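Local coordinates for protein putative mandelate racemase (Salmonella typhimurium, PDB 2O56) that binds magnesium through three glutamates of an enolase-superfamily barrel and is probably a hydro-lyase (dehydratase), its substrate not being established, at residues E154-A159 and A206-A211; D174-D179 and A220-F225; L200-M205 and R236-L241. One frame throughout, in Å; residues are numbered along the deposited sequence. Where two conformers were deposited one is given.

Interaction 1: E154-A159 and A206-A211; sequences EQYAQA and AAIRDA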
# COMPACT_ATOMS: atom_id res chain seq x y z
N GLU A 154 -11.98 43.19 16.77
CA GLU A 154 -11.24 44.45 16.89
C GLU A 154 -10.12 44.38 17.94
O GLU A 154 -9.02 44.88 17.70
CB GLU A 154 -12.23 45.58 17.22
CG GLU A 154 -11.71 46.70 18.10
CD GLU A 154 -11.10 47.83 17.30
OE1 GLU A 154 -11.70 48.93 17.28
OE2 GLU A 154 -10.04 47.62 16.67
N GLN A 155 -10.41 43.72 19.07
CA GLN A 155 -9.42 43.50 20.13
C GLN A 155 -8.23 42.66 19.65
O GLN A 155 -7.08 42.95 19.99
CB GLN A 155 -10.05 42.84 21.35
CG GLN A 155 -11.20 43.62 21.99
CD GLN A 155 -11.64 43.01 23.30
OE1 GLN A 155 -11.25 43.46 24.38
NE2 GLN A 155 -12.44 41.96 23.22
N TYR A 156 -8.52 41.61 18.87
CA TYR A 156 -7.49 40.72 18.32
C TYR A 156 -6.60 41.48 17.33
O TYR A 156 -5.36 41.40 17.39
CB TYR A 156 -8.14 39.49 17.66
CG TYR A 156 -8.60 38.42 18.66
CD1 TYR A 156 -7.90 37.23 18.80
CD2 TYR A 156 -9.74 38.60 19.43
CE1 TYR A 156 -8.32 36.25 19.70
CE2 TYR A 156 -10.16 37.63 20.33
CZ TYR A 156 -9.45 36.46 20.46
OH TYR A 156 -9.89 35.52 21.37
N ALA A 157 -7.22 42.25 16.44
CA ALA A 157 -6.50 43.15 15.52
C ALA A 157 -5.56 44.09 16.27
O ALA A 157 -4.40 44.27 15.87
CB ALA A 157 -7.48 43.94 14.71
N GLN A 158 -6.07 44.68 17.35
CA GLN A 158 -5.31 45.61 18.18
C GLN A 158 -4.09 44.97 18.83
O GLN A 158 -3.00 45.52 18.76
CB GLN A 158 -6.20 46.25 19.25
CG GLN A 158 -5.58 47.47 19.93
CD GLN A 158 -4.86 48.38 18.94
OE1 GLN A 158 -5.48 48.99 18.07
NE2 GLN A 158 -3.53 48.48 19.08
N ALA A 159 -4.28 43.80 19.45
CA ALA A 159 -3.17 43.10 20.10
C ALA A 159 -2.08 42.74 19.09
O ALA A 159 -0.88 42.81 19.40
CB ALA A 159 -3.66 41.88 20.86
N ALA A 206 -9.62 37.15 10.54
CA ALA A 206 -9.64 38.00 9.36
C ALA A 206 -9.40 39.47 9.75
O ALA A 206 -8.81 40.24 8.97
CB ALA A 206 -10.98 37.85 8.61
N ALA A 207 -9.86 39.83 10.95
CA ALA A 207 -9.55 41.13 11.57
C ALA A 207 -8.05 41.35 11.76
O ALA A 207 -7.52 42.40 11.43
CB ALA A 207 -10.28 41.24 12.92
N ILE A 208 -7.36 40.34 12.28
CA ILE A 208 -5.90 40.40 12.37
C ILE A 208 -5.25 40.62 11.00
O ILE A 208 -4.46 41.55 10.83
CB ILE A 208 -5.29 39.16 13.08
CG1 ILE A 208 -5.80 39.07 14.51
CG2 ILE A 208 -3.77 39.23 13.05
CD1 ILE A 208 -5.49 37.74 15.20
N ARG A 209 -5.61 39.79 10.01
CA ARG A 209 -4.98 39.87 8.68
C ARG A 209 -5.22 41.24 8.01
O ARG A 209 -4.33 41.78 7.34
CB ARG A 209 -5.47 38.73 7.77
CG ARG A 209 -5.04 38.82 6.28
CD ARG A 209 -3.52 38.87 6.07
NE ARG A 209 -2.89 37.56 6.29
CZ ARG A 209 -1.68 37.38 6.82
NH1 ARG A 209 -0.94 38.42 7.19
NH2 ARG A 209 -1.22 36.14 6.97
N ASP A 210 -6.42 41.78 8.21
CA ASP A 210 -6.77 43.12 7.71
C ASP A 210 -5.93 44.21 8.37
O ASP A 210 -5.49 45.15 7.70
CB ASP A 210 -8.26 43.39 7.95
CG ASP A 210 -9.15 42.63 6.98
OD1 ASP A 210 -8.66 42.28 5.88
OD2 ASP A 210 -10.34 42.40 7.31
N ALA A 211 -5.70 44.07 9.67
CA ALA A 211 -4.90 45.02 10.43
C ALA A 211 -3.41 44.99 10.06
O ALA A 211 -2.81 46.03 9.85
CB ALA A 211 -5.09 44.80 11.92
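Ala157 sits where helices 153-165 and 195-212 come closest, its methyl group set between two alanines one turn apart on the second helix. Its CB lies 3.8 Å from Ala211 CB and 4.3 Å from Ala207 CB, and it also meets the backbone, 3.6 Å from Ala207 O. With only methyl groups meeting at the three alanines, the two short segments approach to 7.8 Å between axes, and Ala157 CA comes within 4.2 Å of Ile208 CA. The segments run in roughly the same direction, at a crossing angle of -42°. Such neighbouring, co-directional helices belong to the outer layer of the (β/α)8-like barrel of the enolase superfamily, where successive helices pack beside one another around the parallel strands. No hydrogen bond links the two segments. Toward the barrel, Ile208 takes over the contact: set beside its own backbone N (chi1 -62°), CG1 reaches the backbone of the first helix, 3.7 Å from Tyr156 O and 3.9 Å from Tyr156 CB, and CD1 carries on to the edge of the Tyr156 ring, near its plane. The ring itself leads away from the second helix and its OH is hydrogen-bonded to Leu150 O. Ile171 and Val173 of strand 170-173 pack against Ile208 from beneath, so this side is buried. The outer side is looser: Glu154, Gln158 and Asp210 are exposed, and their side chains stay more than 6 Å from the opposing segment.

Interaction 2: D174-D179 and A220-F225; sequences DTVAMD and AEMHAF. With MG (magnesium ion), chain I.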
# COMPACT_ATOMS: atom_id res chain seq x y z
N ASP A 174 -4.90 31.57 18.96
CA ASP A 174 -6.05 30.68 18.95
C ASP A 174 -7.30 31.54 19.00
O ASP A 174 -7.65 32.06 20.06
CB ASP A 174 -5.99 29.75 20.18
CG ASP A 174 -7.10 28.69 20.20
OD1 ASP A 174 -8.15 28.86 19.53
OD2 ASP A 174 -6.92 27.68 20.92
N THR A 175 -7.98 31.68 17.86
CA THR A 175 -9.17 32.53 17.77
C THR A 175 -10.48 31.80 18.04
O THR A 175 -11.54 32.42 18.01
CB THR A 175 -9.29 33.18 16.41
OG1 THR A 175 -9.42 32.17 15.40
CG2 THR A 175 -8.09 34.08 16.12
N VAL A 176 -10.42 30.49 18.32
CA VAL A 176 -11.64 29.68 18.45
C VAL A 176 -12.06 29.41 19.90
O VAL A 176 -13.26 29.38 20.22
CB VAL A 176 -11.56 28.37 17.61
CG1 VAL A 176 -12.73 27.45 17.88
CG2 VAL A 176 -11.55 28.70 16.14
N ALA A 177 -11.08 29.22 20.78
CA ALA A 177 -11.31 28.61 22.10
C ALA A 177 -11.80 29.60 23.18
O ALA A 177 -12.16 29.21 24.29
CB ALA A 177 -10.06 27.88 22.57
N MET A 178 -11.81 30.89 22.85
CA MET A 178 -12.48 31.88 23.69
C MET A 178 -13.88 32.07 23.13
O MET A 178 -14.03 32.39 21.95
CB MET A 178 -11.74 33.22 23.66
CG MET A 178 -12.11 34.20 24.80
SD MET A 178 -11.28 33.82 26.35
CE MET A 178 -9.56 34.13 25.95
N ASP A 179 -14.91 31.90 23.95
CA ASP A 179 -16.27 32.24 23.48
C ASP A 179 -16.50 33.75 23.45
O ASP A 179 -15.57 34.53 23.70
CB ASP A 179 -17.38 31.49 24.25
CG ASP A 179 -17.54 31.96 25.69
OD1 ASP A 179 -16.89 32.94 26.10
OD2 ASP A 179 -18.33 31.33 26.43
N ALA A 220 -2.08 29.94 13.07
CA ALA A 220 -3.33 29.60 13.72
C ALA A 220 -3.12 28.40 14.63
O ALA A 220 -2.73 27.34 14.16
CB ALA A 220 -4.37 29.27 12.67
N GLU A 221 -3.37 28.60 15.92
CA GLU A 221 -3.13 27.60 16.95
C GLU A 221 -4.47 27.04 17.38
O GLU A 221 -5.44 27.78 17.53
CB GLU A 221 -2.39 28.28 18.11
CG GLU A 221 -2.63 27.74 19.48
CD GLU A 221 -1.72 26.56 19.80
OE1 GLU A 221 -0.67 26.77 20.45
OE2 GLU A 221 -2.04 25.43 19.39
N MET A 222 -4.56 25.72 17.53
CA MET A 222 -5.83 25.06 17.83
C MET A 222 -5.79 24.30 19.15
O MET A 222 -6.84 23.90 19.66
CB MET A 222 -6.20 24.07 16.72
CG MET A 222 -6.42 24.66 15.37
SD MET A 222 -7.58 26.05 15.33
CE MET A 222 -9.15 25.21 15.33
N HIS A 223 -4.59 24.06 19.67
CA HIS A 223 -4.36 23.43 20.97
C HIS A 223 -4.84 21.98 21.06
O HIS A 223 -4.89 21.42 22.16
CB HIS A 223 -5.04 24.22 22.10
CG HIS A 223 -4.34 25.48 22.50
ND1 HIS A 223 -4.83 26.74 22.18
CD2 HIS A 223 -3.21 25.69 23.21
CE1 HIS A 223 -4.02 27.66 22.67
NE2 HIS A 223 -3.03 27.05 23.30
N ALA A 224 -5.21 21.38 19.92
CA ALA A 224 -5.91 20.09 19.86
C ALA A 224 -7.20 20.06 20.67
O ALA A 224 -7.56 19.02 21.24
CB ALA A 224 -4.97 18.93 20.24
N PHE A 225 -7.90 21.21 20.70
CA PHE A 225 -9.23 21.29 21.31
C PHE A 225 -10.25 20.81 20.26
O PHE A 225 -11.34 20.34 20.58
CB PHE A 225 -9.56 22.74 21.75
CG PHE A 225 -8.67 23.30 22.88
CD1 PHE A 225 -8.05 22.45 23.80
CD2 PHE A 225 -8.49 24.68 23.01
CE1 PHE A 225 -7.26 22.96 24.82
CE2 PHE A 225 -7.70 25.20 24.04
CZ PHE A 225 -7.09 24.34 24.95
MG MG I . 0.94 25.22 21.13
O HOH W 1 -9.05 25.67 19.27
O HOH W 2 -7.26 29.43 15.87
O HOH W 3 2.32 26.57 22.22
O HOH W 4 -0.93 23.77 20.67
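The imidazole of His223 has the carboxyl carbon of Glu221 over the centre of one face, 3.7 Å above the plane, and the carboxylate of Asp174 at its edge. The carboxylate and ring planes are only 27° apart, and His223 ND1 donates to the anti lone pair of Asp174 OD2 at 2.6 Å, the acceptor lying almost exactly in the ring plane. This short, nearly straight bond (163°) fixes the rotation of the imidazole. Beside it, the Phe225 ring carries His223 CB over the centre of one face and receives Ala177 CB at its edge, 3.6 Å from Phe225 CD2.

Asp174 reaches the histidine because its CG stands opposite the backbone N (chi1 -175°). Its second oxygen turns back to its own loop: OD1 accepts from Val176 N at 3.0 Å, an Asx turn, and from Ala177 N, which comes from above the carboxylate plane. One carboxylate thus shapes the loop after strand 170-173 and orients a ring in the loop after strand 217-221. Glu221 O lies 3.3 Å from Asp174 CA in a CA-H...O contact, and water 2 bridges Thr175 N and Glu221 O. In Glu221, OE1 binds magnesium at 2.3 Å and also accepts from Gln136 NE2, while OE2 accepts from His223 N. Glu247 and Glu273 complete the protein ligands of the ion.

The contact lies at the C-terminal ends of the adjacent parallel strands 170-173 and 217-221, where the loops form the metal-binding mouth of the barrel. Strand 246-247 flanks it next in order, and Phe234 of helix 228-238 packs on Val176 and Met222.

Interaction 3: L200-M205 and R236-L241; sequences LGYDRM and RMIEEL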
# COMPACT_ATOMS: atom_id res chain seq x y z
N LEU A 200 -16.98 33.11 14.45
CA LEU A 200 -16.30 33.95 15.41
C LEU A 200 -14.77 33.89 15.30
O LEU A 200 -14.11 34.91 15.14
CB LEU A 200 -16.74 33.58 16.83
CG LEU A 200 -16.20 34.43 17.99
CD1 LEU A 200 -16.53 35.92 17.80
CD2 LEU A 200 -16.77 33.92 19.31
N GLY A 201 -14.23 32.67 15.38
CA GLY A 201 -12.83 32.40 15.09
C GLY A 201 -12.35 32.98 13.77
O GLY A 201 -11.30 33.63 13.74
N TYR A 202 -13.10 32.75 12.69
CA TYR A 202 -12.74 33.31 11.39
C TYR A 202 -12.71 34.84 11.37
O TYR A 202 -11.82 35.45 10.76
CB TYR A 202 -13.70 32.84 10.29
CG TYR A 202 -13.44 33.55 8.99
CD1 TYR A 202 -12.41 33.12 8.15
CD2 TYR A 202 -14.18 34.67 8.61
CE1 TYR A 202 -12.14 33.79 6.96
CE2 TYR A 202 -13.91 35.34 7.44
CZ TYR A 202 -12.90 34.90 6.62
OH TYR A 202 -12.63 35.56 5.45
N ASP A 203 -13.72 35.46 11.99
CA ASP A 203 -13.84 36.93 12.01
C ASP A 203 -12.71 37.57 12.82
O ASP A 203 -12.14 38.58 12.40
CB ASP A 203 -15.18 37.37 12.61
CG ASP A 203 -16.35 37.10 11.69
OD1 ASP A 203 -16.16 36.94 10.46
OD2 ASP A 203 -17.47 37.04 12.22
N ARG A 204 -12.37 36.98 13.96
CA ARG A 204 -11.19 37.41 14.70
C ARG A 204 -9.92 37.30 13.84
O ARG A 204 -9.12 38.24 13.77
CB ARG A 204 -11.02 36.61 15.99
CG ARG A 204 -12.05 36.90 17.07
CD ARG A 204 -12.21 35.70 17.96
NE ARG A 204 -12.94 36.00 19.19
CZ ARG A 204 -13.27 35.09 20.10
NH1 ARG A 204 -12.97 33.81 19.92
NH2 ARG A 204 -13.93 35.46 21.20
N MET A 205 -9.76 36.17 13.17
CA MET A 205 -8.56 35.93 12.38
C MET A 205 -8.48 36.87 11.17
O MET A 205 -7.40 37.35 10.82
CB MET A 205 -8.50 34.46 11.96
CG MET A 205 -7.17 34.04 11.38
SD MET A 205 -6.01 33.54 12.63
CE MET A 205 -6.79 32.03 13.23
N ARG A 236 -10.28 25.07 6.43
CA ARG A 236 -10.83 25.41 5.12
C ARG A 236 -11.38 26.84 5.10
O ARG A 236 -11.31 27.52 4.08
CB ARG A 236 -11.96 24.45 4.73
CG ARG A 236 -11.48 23.11 4.17
CD ARG A 236 -12.65 22.33 3.59
NE ARG A 236 -12.23 21.04 3.06
CZ ARG A 236 -12.93 19.91 3.16
NH1 ARG A 236 -14.11 19.90 3.77
NH2 ARG A 236 -12.44 18.79 2.64
N MET A 237 -11.94 27.27 6.23
CA MET A 237 -12.45 28.65 6.40
C MET A 237 -11.32 29.69 6.36
O MET A 237 -11.47 30.76 5.76
CB MET A 237 -13.18 28.78 7.73
CG MET A 237 -14.52 28.05 7.80
SD MET A 237 -15.42 28.39 9.34
CE MET A 237 -15.68 30.13 9.14
N ILE A 238 -10.18 29.35 6.96
CA ILE A 238 -9.07 30.30 7.13
C ILE A 238 -7.98 30.20 6.05
O ILE A 238 -7.09 31.06 5.98
CB ILE A 238 -8.46 30.26 8.57
CG1 ILE A 238 -7.83 28.90 8.89
CG2 ILE A 238 -9.52 30.62 9.60
CD1 ILE A 238 -6.91 28.94 10.08
N GLU A 239 -8.07 29.19 5.19
CA GLU A 239 -7.16 29.04 4.03
C GLU A 239 -6.84 30.34 3.28
O GLU A 239 -5.68 30.61 2.96
CB GLU A 239 -7.73 28.04 3.02
CG GLU A 239 -7.23 26.66 3.21
CD GLU A 239 -8.00 25.66 2.39
OE1 GLU A 239 -8.73 26.07 1.46
OE2 GLU A 239 -7.86 24.46 2.68
N GLU A 240 -7.86 31.13 2.98
CA GLU A 240 -7.71 32.34 2.17
C GLU A 240 -7.00 33.47 2.92
O GLU A 240 -6.61 34.47 2.31
CB GLU A 240 -9.10 32.83 1.72
CG GLU A 240 -9.87 33.52 2.87
CD GLU A 240 -11.37 33.54 2.69
OE1 GLU A 240 -11.93 32.63 2.03
OE2 GLU A 240 -12.01 34.46 3.24
N LEU A 241 -6.84 33.34 4.24
CA LEU A 241 -6.19 34.39 5.02
C LEU A 241 -4.65 34.37 4.96
O LEU A 241 -3.99 35.24 5.53
CB LEU A 241 -6.70 34.38 6.47
CG LEU A 241 -8.22 34.50 6.68
CD1 LEU A 241 -8.56 34.45 8.15
CD2 LEU A 241 -8.76 35.78 6.07
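Tyr202 OH donates to Glu240 OE2 across 2.5 Å, a short bond between helix 195-212 and segment 236-241. The hydroxyl meets the oxygen on its anti side, 30° out of the carboxylate plane, and the phenol ring and carboxylate stand at nearly a right angle (89°). Glu240 is exposed, so the bond is made on the solvent side of the contact.

Tyr202 reaches toward segment 236-241 with its CG anti to the backbone N (chi1 173°), and contacts follow the whole length of its side chain. At the root, Met237 CE touches Tyr202 CB at 3.5 Å; Met237 also packs on Leu198 and Arg199, about a turn earlier on helix 195-212. Further out, Tyr202 CE1 comes within 3.3 Å of Met237 O, while Ile238 CG2 lies at the ring edge, 4.1 Å from Tyr202 CD1. Leu241 CD1 lies 3.8 Å from Tyr202 CE1, and the other methyl of the leucine, Leu241 CD2, comes within 3.9 Å of Tyr202 OH.

Both helices belong to the outer layer of the enolase-superfamily barrel; strand 217-221 runs between them in the chain and lies beneath them in the fold. On that inner side Met205 replaces the tyrosine as the main contact. Its CG packs 3.5 Å from Leu241 CD1, and bends at the two following torsions direct its CE inward, 4.4 Å from Ile238 CD1. Met205 and Ile238 both rest on Ala220 of the strand, whereas Leu241 also packs against Ala206 one residue further along the first helix.

How the interactions relate
The three contacts join successive parts of one barrel wall. Interactions 1 and 3 share helix 195-212, their centres 12 Å apart; Arg209 NE of the first lies 2.7 Å from Leu241 O of the third, a probable hydrogen bond. Arg204, on the same helix, ties interaction 3 to the loop of interaction 2, its NH1 lying 2.7 Å from Met178 O and 2.8 Å from Thr175 O. Tyr156 of interaction 1 packs on that loop too, its OH 3.7 Å from Met178 CB. Interaction 2 alone holds a magnesium ligand; Met205 of interaction 3 has its side chain about 13 Å from the ion.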